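Local coordinates for protein globin (PDB 2W31) that is the heme-binding globin domain of a globin-coupled sensor, holds its iron between two histidines and probably binds oxygen, at residues F39-F52 / V96-V110. Sequence-based numbering, arbitrary orientation.
Sequences FYDYLLGIPETAEF and VGLNAHYVNVAMNVV. With HEM (protoporphyrin IX containing Fe), chain C.
Tyr-42 and Val-109 illustrate how helices of a globin fold pack through an aromatic face and a branched side chain: helix 39-44 runs at 139° to helix 100-110, and no direct hydrogen bond joins the two segments. The pair meets in a CH-pi interaction, with Val-109 CG2 3.4 Å from the centroid of the Tyr-42 ring, almost on its normal. Val-105 CG1 meets the same ring at CE2. With CG anti to the backbone N (chi1 -164°), Tyr-42 stretches across to the other helix. There a water donates to both Tyr-42 OH and Asn-108 OD1, while the hydroxyl is also hydrogen-bonded to His-10 O of the second subunit. A leucine in its place would probably leave Val-109 without its aromatic face and the water and His-10 without the hydroxyl.

Apolar packing continues toward the heme. Phe-39 CE1 lies 3.7 Å from Ala-106 CB, and its ring also meets that of the axial ligand His-66. Farther along, Thr-49 CG2 presses on Tyr-102 CG at 3.6 Å, while Ile-46 CG2 touches CE1 of this tyrosine.

Several of these residues line the heme pocket. Leu-98 turns CD2 to the porphyrin, 3.6 Å from heme C2C, and CD1 to Phe-52 CE2. At the other side of the Phe-52 ring, CE1 sits 3.2 Å from Val-96 O, which lies in the ring plane.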
loop_
_atom_site.group_PDB
_atom_site.type_symbol
_atom_site.label_atom_id
_atom_site.label_comp_id
_atom_site.label_asym_id
_atom_site.label_seq_id
_atom_site.Cartn_x
_atom_site.Cartn_y
_atom_site.Cartn_z
ATOM N N PHE A 39 9.643 13.348 -3.876
ATOM C CA PHE A 39 10.165 12.089 -3.366
ATOM C C PHE A 39 11.525 12.292 -2.707
ATOM O O PHE A 39 11.731 11.912 -1.532
ATOM C CB PHE A 39 10.227 11.077 -4.544
ATOM C CG PHE A 39 10.682 9.703 -4.172
ATOM C CD1 PHE A 39 9.748 8.721 -3.846
ATOM C CD2 PHE A 39 12.031 9.348 -4.228
ATOM C CE1 PHE A 39 10.166 7.421 -3.559
ATOM C CE2 PHE A 39 12.454 8.043 -3.947
ATOM C CZ PHE A 39 11.500 7.074 -3.610
ATOM N N TYR A 40 12.434 12.950 -3.440
ATOM C CA TYR A 40 13.794 13.207 -2.962
ATOM C C TYR A 40 13.792 14.094 -1.720
ATOM O O TYR A 40 14.431 13.761 -0.713
ATOM C CB TYR A 40 14.591 13.875 -4.070
ATOM C CG TYR A 40 16.093 13.705 -3.975
ATOM C CD1 TYR A 40 16.734 12.619 -4.580
ATOM C CD2 TYR A 40 16.865 14.634 -3.296
ATOM C CE1 TYR A 40 18.126 12.471 -4.521
ATOM C CE2 TYR A 40 18.269 14.489 -3.217
ATOM C CZ TYR A 40 18.875 13.410 -3.849
ATOM O OH TYR A 40 20.236 13.238 -3.803
ATOM N N ASP A 41 13.018 15.174 -1.755
ATOM C CA ASP A 41 12.949 16.088 -0.593
ATOM C C ASP A 41 12.324 15.443 0.663
ATOM O O ASP A 41 12.705 15.761 1.786
ATOM C CB ASP A 41 12.169 17.355 -0.958
ATOM C CG ASP A 41 12.914 18.247 -1.956
ATOM O OD1 ASP A 41 14.145 18.076 -2.127
ATOM O OD2 ASP A 41 12.257 19.111 -2.582
ATOM N N TYR A 42 11.354 14.547 0.489
ATOM C CA TYR A 42 10.776 13.830 1.620
ATOM C C TYR A 42 11.851 12.955 2.313
ATOM O O TYR A 42 11.914 12.888 3.540
ATOM C CB TYR A 42 9.652 12.947 1.088
ATOM C CG TYR A 42 8.675 12.393 2.103
ATOM C CD1 TYR A 42 7.385 12.923 2.230
ATOM C CD2 TYR A 42 9.017 11.300 2.905
ATOM C CE1 TYR A 42 6.449 12.368 3.152
ATOM C CE2 TYR A 42 8.077 10.747 3.845
ATOM C CZ TYR A 42 6.818 11.302 3.959
ATOM O OH TYR A 42 5.901 10.752 4.827
ATOM N N LEU A 43 12.688 12.301 1.510
ATOM C CA LEU A 43 13.750 11.450 2.056
ATOM C C LEU A 43 14.833 12.248 2.780
ATOM O O LEU A 43 15.366 11.798 3.820
ATOM C CB LEU A 43 14.360 10.576 0.957
ATOM C CG LEU A 43 13.422 9.540 0.300
ATOM C CD1 LEU A 43 14.186 8.711 -0.739
ATOM C CD2 LEU A 43 12.755 8.649 1.331
ATOM N N LEU A 44 15.122 13.433 2.231
ATOM C CA LEU A 44 16.120 14.358 2.786
ATOM C C LEU A 44 15.652 14.867 4.137
ATOM O O LEU A 44 16.445 15.386 4.937
ATOM C CB LEU A 44 16.333 15.549 1.824
ATOM C CG LEU A 44 17.173 15.340 0.544
ATOM C CD1 LEU A 44 17.187 16.586 -0.353
ATOM C CD2 LEU A 44 18.602 14.920 0.881
ATOM N N GLY A 45 14.357 14.724 4.383
ATOM C CA GLY A 45 13.724 15.160 5.622
ATOM C C GLY A 45 13.744 14.164 6.754
ATOM O O GLY A 45 13.393 14.504 7.877
ATOM N N ILE A 46 14.122 12.919 6.469
ATOM C CA ILE A 46 14.270 11.896 7.480
ATOM C C ILE A 46 15.776 11.590 7.614
ATOM O O ILE A 46 16.376 11.077 6.675
ATOM C CB ILE A 46 13.526 10.559 7.103
ATOM C CG1 ILE A 46 12.010 10.768 6.954
ATOM C CG2 ILE A 46 13.795 9.487 8.148
ATOM C CD1 ILE A 46 11.277 9.607 6.290
ATOM N N PRO A 47 16.386 11.876 8.783
ATOM C CA PRO A 47 17.834 11.609 8.948
ATOM C C PRO A 47 18.345 10.229 8.462
ATOM O O PRO A 47 19.363 10.145 7.789
ATOM C CB PRO A 47 18.058 11.791 10.468
ATOM C CG PRO A 47 16.993 12.776 10.882
ATOM C CD PRO A 47 15.793 12.477 9.998
ATOM N N GLU A 48 17.643 9.153 8.777
ATOM C CA GLU A 48 18.067 7.806 8.364
ATOM C C GLU A 48 18.149 7.545 6.820
ATOM O O GLU A 48 19.087 6.913 6.305
ATOM C CB GLU A 48 17.190 6.767 9.035
ATOM C CG GLU A 48 17.316 6.696 10.565
ATOM C CD GLU A 48 16.377 7.652 11.321
ATOM O OE1 GLU A 48 15.902 8.673 10.758
ATOM O OE2 GLU A 48 16.118 7.388 12.524
ATOM N N THR A 49 17.154 8.019 6.076
ATOM C CA THR A 49 17.215 7.938 4.617
ATOM C C THR A 49 18.126 9.060 4.073
ATOM O O THR A 49 18.765 8.863 3.052
ATOM C CB THR A 49 15.831 8.035 3.979
ATOM O OG1 THR A 49 15.106 9.144 4.548
ATOM C CG2 THR A 49 15.074 6.750 4.231
ATOM N N ALA A 50 18.192 10.201 4.760
ATOM C CA ALA A 50 19.017 11.323 4.311
ATOM C C ALA A 50 20.490 10.890 4.212
ATOM O O ALA A 50 21.234 11.392 3.358
ATOM C CB ALA A 50 18.850 12.544 5.220
ATOM N N GLU A 51 20.912 9.967 5.082
ATOM C CA GLU A 51 22.254 9.396 5.013
ATOM C C GLU A 51 22.616 8.886 3.632
ATOM O O GLU A 51 23.689 9.177 3.116
ATOM C CB GLU A 51 22.466 8.268 6.026
ATOM C CG GLU A 51 22.607 8.696 7.461
ATOM C CD GLU A 51 23.745 9.723 7.665
ATOM O OE1 GLU A 51 24.925 9.460 7.302
ATOM O OE2 GLU A 51 23.438 10.798 8.202
ATOM N N PHE A 52 21.709 8.150 3.003
ATOM C CA PHE A 52 22.000 7.477 1.748
ATOM C C PHE A 52 22.116 8.430 0.610
ATOM O O PHE A 52 22.532 8.025 -0.466
ATOM C CB PHE A 52 20.892 6.449 1.381
ATOM C CG PHE A 52 20.865 5.260 2.283
ATOM C CD1 PHE A 52 21.626 4.117 1.973
ATOM C CD2 PHE A 52 20.148 5.292 3.471
ATOM C CE1 PHE A 52 21.626 3.016 2.828
ATOM C CE2 PHE A 52 20.140 4.176 4.346
ATOM C CZ PHE A 52 20.905 3.049 4.021
ATOM N N VAL A 96 22.596 -2.266 0.115
ATOM C CA VAL A 96 23.146 -1.005 0.669
ATOM C C VAL A 96 22.791 -0.739 2.146
ATOM O O VAL A 96 23.266 0.240 2.740
ATOM C CB VAL A 96 22.784 0.235 -0.175
ATOM C CG1 VAL A 96 23.302 0.061 -1.587
ATOM C CG2 VAL A 96 21.257 0.529 -0.139
ATOM N N GLY A 97 21.948 -1.604 2.718
ATOM C CA GLY A 97 21.665 -1.533 4.139
ATOM C C GLY A 97 20.446 -0.692 4.495
ATOM O O GLY A 97 20.265 -0.303 5.644
ATOM N N LEU A 98 19.595 -0.435 3.504
ATOM C CA LEU A 98 18.355 0.299 3.761
ATOM C C LEU A 98 17.297 -0.616 4.458
ATOM O O LEU A 98 16.975 -1.715 3.973
ATOM C CB LEU A 98 17.809 0.832 2.441
ATOM C CG LEU A 98 16.551 1.701 2.558
ATOM C CD1 LEU A 98 16.841 3.016 3.282
ATOM C CD2 LEU A 98 15.943 1.924 1.161
ATOM N N ASN A 99 16.765 -0.167 5.592
ATOM C CA ASN A 99 15.721 -0.959 6.263
ATOM C C ASN A 99 14.463 -0.965 5.375
ATOM O O ASN A 99 14.064 0.075 4.837
ATOM C CB ASN A 99 15.403 -0.407 7.667
ATOM C CG ASN A 99 14.517 -1.349 8.502
ATOM O OD1 ASN A 99 13.334 -1.542 8.228
ATOM N ND2 ASN A 99 15.097 -1.919 9.547
ATOM N N ALA A 100 13.832 -2.133 5.258
ATOM C CA ALA A 100 12.616 -2.300 4.424
ATOM C C ALA A 100 11.521 -1.288 4.820
ATOM O O ALA A 100 10.701 -0.872 3.971
ATOM C CB ALA A 100 12.063 -3.711 4.569
ATOM N N HIS A 101 11.423 -0.927 6.102
ATOM C CA HIS A 101 10.432 0.086 6.555
ATOM C C HIS A 101 10.428 1.324 5.655
ATOM O O HIS A 101 9.369 1.879 5.366
ATOM C CB HIS A 101 10.718 0.482 8.017
ATOM C CG HIS A 101 10.144 1.804 8.466
ATOM N ND1 HIS A 101 8.779 2.093 8.547
ATOM C CD2 HIS A 101 10.787 2.917 8.900
ATOM C CE1 HIS A 101 8.633 3.324 9.017
ATOM N NE2 HIS A 101 9.841 3.852 9.212
ATOM N N TYR A 102 11.608 1.764 5.208
ATOM C CA TYR A 102 11.686 2.998 4.406
ATOM C C TYR A 102 11.183 2.793 2.982
ATOM O O TYR A 102 10.726 3.757 2.353
ATOM C CB TYR A 102 13.099 3.594 4.437
ATOM C CG TYR A 102 13.455 3.998 5.852
ATOM C CD1 TYR A 102 12.802 5.083 6.480
ATOM C CD2 TYR A 102 14.383 3.255 6.599
ATOM C CE1 TYR A 102 13.086 5.443 7.793
ATOM C CE2 TYR A 102 14.675 3.605 7.940
ATOM C CZ TYR A 102 14.015 4.698 8.527
ATOM O OH TYR A 102 14.283 5.073 9.857
ATOM N N VAL A 103 11.202 1.540 2.499
ATOM C CA VAL A 103 10.569 1.209 1.212
ATOM C C VAL A 103 9.047 1.394 1.348
ATOM O O VAL A 103 8.392 2.011 0.481
ATOM C CB VAL A 103 10.967 -0.222 0.681
ATOM C CG1 VAL A 103 10.186 -0.588 -0.596
ATOM C CG2 VAL A 103 12.474 -0.273 0.374
ATOM N N ASN A 104 8.480 0.851 2.434
ATOM C CA ASN A 104 7.046 1.103 2.673
ATOM C C ASN A 104 6.730 2.600 2.794
ATOM O O ASN A 104 5.707 3.096 2.240
ATOM C CB ASN A 104 6.549 0.352 3.907
ATOM C CG ASN A 104 6.535 -1.186 3.718
ATOM O OD1 ASN A 104 5.453 -1.841 3.553
ATOM N ND2 ASN A 104 7.700 -1.779 3.844
ATOM N N VAL A 105 7.588 3.323 3.507
ATOM C CA VAL A 105 7.421 4.761 3.677
ATOM C C VAL A 105 7.444 5.482 2.333
ATOM O O VAL A 105 6.584 6.316 2.049
ATOM C CB VAL A 105 8.515 5.353 4.585
ATOM C CG1 VAL A 105 8.482 6.873 4.535
ATOM C CG2 VAL A 105 8.346 4.856 6.013
ATOM N N ALA A 106 8.434 5.155 1.509
ATOM C CA ALA A 106 8.596 5.799 0.211
ATOM C C ALA A 106 7.399 5.523 -0.694
ATOM O O ALA A 106 6.999 6.375 -1.487
ATOM C CB ALA A 106 9.883 5.338 -0.454
ATOM N N MET A 107 6.833 4.327 -0.569
ATOM C CA MET A 107 5.751 3.897 -1.446
ATOM C C MET A 107 4.450 4.618 -1.114
ATOM O O MET A 107 3.604 4.826 -1.984
ATOM C CB MET A 107 5.553 2.383 -1.349
ATOM C CG MET A 107 4.636 1.806 -2.416
ATOM S SD MET A 107 5.246 2.096 -4.088
ATOM C CE MET A 107 6.409 0.745 -4.263
ATOM N N ASN A 108 4.296 4.996 0.151
ATOM C CA ASN A 108 3.190 5.884 0.566
ATOM C C ASN A 108 3.313 7.275 -0.103
ATOM O O ASN A 108 2.292 7.842 -0.566
ATOM C CB ASN A 108 3.122 6.018 2.099
ATOM C CG ASN A 108 1.884 6.793 2.541
ATOM O OD1 ASN A 108 1.964 8.001 2.779
ATOM N ND2 ASN A 108 0.720 6.136 2.533
ATOM N N VAL A 109 4.552 7.802 -0.164
ATOM C CA VAL A 109 4.763 9.086 -0.823
ATOM C C VAL A 109 4.300 9.027 -2.305
ATOM O O VAL A 109 3.601 9.913 -2.800
ATOM C CB VAL A 109 6.246 9.519 -0.750
ATOM C CG1 VAL A 109 6.450 10.876 -1.507
ATOM C CG2 VAL A 109 6.691 9.616 0.701
ATOM N N VAL A 110 4.733 7.988 -3.016
ATOM C CA VAL A 110 4.357 7.833 -4.429
ATOM C C VAL A 110 2.836 7.662 -4.570
ATOM O O VAL A 110 2.191 8.216 -5.480
ATOM C CB VAL A 110 5.121 6.643 -5.042
ATOM C CG1 VAL A 110 4.731 6.386 -6.482
ATOM C CG2 VAL A 110 6.634 6.872 -4.918
HETATM C CHA HEM C . 18.390 2.136 -6.071
HETATM C CHB HEM C . 13.621 2.181 -6.764
HETATM C CHC HEM C . 13.072 3.524 -2.140
HETATM C CHD HEM C . 17.758 4.688 -1.977
HETATM C C1A HEM C . 17.153 2.014 -6.667
HETATM C C2A HEM C . 16.898 1.553 -8.020
HETATM C C3A HEM C . 15.576 1.586 -8.229
HETATM C C4A HEM C . 14.971 2.054 -6.985
HETATM C CMA HEM C . 14.787 1.200 -9.496
HETATM C CAA HEM C . 17.993 1.090 -9.034
HETATM C CBA HEM C . 18.352 -0.322 -8.557
HETATM C CGA HEM C . 19.097 -1.166 -9.573
HETATM O O1A HEM C . 18.500 -1.583 -10.604
HETATM O O2A HEM C . 20.307 -1.437 -9.326
HETATM C C1B HEM C . 13.053 2.410 -5.522
HETATM C C2B HEM C . 11.649 2.266 -5.168
HETATM C C3B HEM C . 11.490 2.632 -3.892
HETATM C C4B HEM C . 12.790 3.073 -3.403
HETATM C CMB HEM C . 10.601 1.736 -6.170
HETATM C CAB HEM C . 10.213 2.677 -3.056
HETATM C CBB HEM C . 9.046 3.114 -3.567
HETATM C C1C HEM C . 14.274 4.034 -1.716
HETATM C C2C HEM C . 14.514 4.754 -0.489
HETATM C C3C HEM C . 15.802 5.110 -0.462
HETATM C C4C HEM C . 16.426 4.597 -1.664
HETATM C CMC HEM C . 13.475 5.076 0.583
HETATM C CAC HEM C . 16.500 5.891 0.670
HETATM C CBC HEM C . 17.211 6.999 0.479
HETATM C C1D HEM C . 18.373 3.997 -2.989
HETATM C C2D HEM C . 19.825 3.819 -3.126
HETATM C C3D HEM C . 20.034 3.019 -4.396
HETATM C C4D HEM C . 18.689 2.808 -4.923
HETATM C CMD HEM C . 20.894 4.314 -2.161
HETATM C CAD HEM C . 21.370 2.562 -5.041
HETATM C CBD HEM C . 21.961 1.348 -4.351
HETATM C CGD HEM C . 23.398 1.208 -4.811
HETATM O O1D HEM C . 24.226 2.134 -4.589
HETATM O O2D HEM C . 23.722 0.153 -5.400
HETATM N NA HEM C . 15.959 2.326 -6.053
HETATM N NB HEM C . 13.713 2.897 -4.425
HETATM N NC HEM C . 15.463 3.950 -2.433
HETATM N ND HEM C . 17.766 3.387 -4.062
HETATM FE FE HEM C . 15.710 3.156 -4.243
HETATM O O HOH W 1 3.712 10.223 2.788
#